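PDB 5Z6D: DUF1881 domain-containing protein from Neurospora crassa, which is of unknown function but joins a beta-gamma-crystallin domain to an Ig-like domain, whose interface renders the calcium-binding site inoperative. Local coordinates for residues A[109-112]-A[118-121]. The protein carries 1 engineered substitution. Residues are numbered along the deposited sequence; the frame is centred on the assembly and turned at random.
Sequences SLKV and GTVM. Engineered in segment 118-121: M121 (natural residue Thr).
V112 and V120 form an antiparallel hydrogen-bonded pair, with V112 N donating to V120 O at 2.8 Å. V120 N donates back to V112 O at 3.0 Å. Both bonds are nearly straight. Beside them, K111 and M121 make a non-hydrogen-bonded pair, and the CA atoms of these two residues are 4.5 Å apart. K111 CA also makes a CA-H...O contact with V120 O.

The side-chain packing is mainly on the face that carries K111 and M121. M121 is an engineered residue, Thr in the natural protein. Its chain bends at chi2 (-79°) and chi3 (-83°), and this folds the thioether across the neighbouring strand. M121 SD rests 3.6 Å from K111 CB. The methyl M121 CE reaches on to S109 CB at 3.9 Å. The K111 chain is extended, with CG anti to the backbone N (chi1 -179°). It crosses M121 obliquely and passes T119, where K111 CE meets the methyl T119 CG2 at 3.7 Å. Its ammonium end has a cation-pi partner in Y148. S109 OG, close to M121 CE, is hydrogen-bonded to E152. T119 OG1 bonds to D113, in the turn joining the strands.

V112 and V120 project from the opposite face, where V112 meets F95 of strand 91-99. The contact is the turn end of the beta hairpin formed by strands 108-112 and 120-123 in the Ig-like domain. E60, from the beta-gamma-crystallin part, touches T119 and shares a backbone hydrogen bond with M121. The hairpin thus probably lies at the interface between the domains, not far from the calcium-site residue Q56. Strand 120-123 lies at the edge of a five-stranded antiparallel sheet. Strand 108-112 separates it from strand 143-151, while L110 and V112 pack toward strand 91-99 of the other sheet.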
loop_
_atom_site.group_PDB
_atom_site.type_symbol
_atom_site.label_atom_id
_atom_site.label_comp_id
_atom_site.label_asym_id
_atom_site.label_seq_id
_atom_site.Cartn_x
_atom_site.Cartn_y
_atom_site.Cartn_z
ATOM N N SER A 109 9.654 11.648 -9.336
ATOM C CA SER A 109 8.742 11.244 -8.270
ATOM C C SER A 109 7.337 11.107 -8.805
ATOM O O SER A 109 6.919 11.842 -9.713
ATOM C CB SER A 109 8.775 12.240 -7.107
ATOM O OG SER A 109 8.368 13.546 -7.506
ATOM N N LEU A 110 6.630 10.145 -8.223
ATOM C CA LEU A 110 5.222 9.933 -8.445
ATOM C C LEU A 110 4.523 10.129 -7.098
ATOM O O LEU A 110 4.683 9.325 -6.178
ATOM C CB LEU A 110 4.978 8.542 -9.005
ATOM C CG LEU A 110 3.525 8.112 -9.130
ATOM C CD1 LEU A 110 2.816 8.962 -10.171
ATOM C CD2 LEU A 110 3.491 6.632 -9.508
ATOM N N LYS A 111 3.812 11.241 -6.968
ATOM C CA LYS A 111 3.035 11.527 -5.779
ATOM C C LYS A 111 1.614 11.038 -5.988
ATOM O O LYS A 111 0.979 11.366 -6.999
ATOM C CB LYS A 111 3.045 13.034 -5.482
ATOM C CG LYS A 111 2.268 13.437 -4.237
ATOM C CD LYS A 111 2.229 14.960 -4.097
ATOM C CE LYS A 111 1.417 15.378 -2.888
ATOM N NZ LYS A 111 0.963 16.792 -2.992
ATOM N N VAL A 112 1.121 10.253 -5.033
ATOM C CA VAL A 112 -0.196 9.670 -5.134
ATOM C C VAL A 112 -0.987 10.115 -3.916
ATOM O O VAL A 112 -0.635 9.768 -2.792
ATOM C CB VAL A 112 -0.126 8.124 -5.191
ATOM C CG1 VAL A 112 -1.510 7.546 -5.349
ATOM C CG2 VAL A 112 0.758 7.659 -6.337
ATOM N N GLY A 118 -3.235 7.732 3.004
ATOM C CA GLY A 118 -2.353 8.879 3.143
ATOM C C GLY A 118 -1.483 9.076 1.922
ATOM O O GLY A 118 -1.253 8.129 1.172
ATOM N N THR A 119 -1.019 10.305 1.719
ATOM C CA THR A 119 -0.155 10.641 0.592
ATOM C C THR A 119 1.098 9.770 0.538
ATOM O O THR A 119 1.767 9.551 1.561
ATOM C CB THR A 119 0.269 12.124 0.657
ATOM O OG1 THR A 119 -0.904 12.946 0.629
ATOM C CG2 THR A 119 1.169 12.487 -0.524
ATOM N N VAL A 120 1.418 9.296 -0.666
ATOM C CA VAL A 120 2.627 8.512 -0.891
ATOM C C VAL A 120 3.484 9.201 -1.938
ATOM O O VAL A 120 2.970 9.683 -2.941
ATOM C CB VAL A 120 2.280 7.088 -1.352
ATOM C CG1 VAL A 120 3.520 6.302 -1.705
ATOM C CG2 VAL A 120 1.515 6.360 -0.244
ATOM N N MET A 121 4.781 9.272 -1.682
ATOM C CA MET A 121 5.757 9.772 -2.625
ATOM C C MET A 121 6.651 8.631 -3.054
ATOM O O MET A 121 7.445 8.140 -2.255
ATOM C CB MET A 121 6.576 10.890 -1.987
ATOM C CG MET A 121 5.941 12.247 -2.110
ATOM S SD MET A 121 6.231 12.877 -3.767
ATOM C CE MET A 121 7.872 13.561 -3.580
#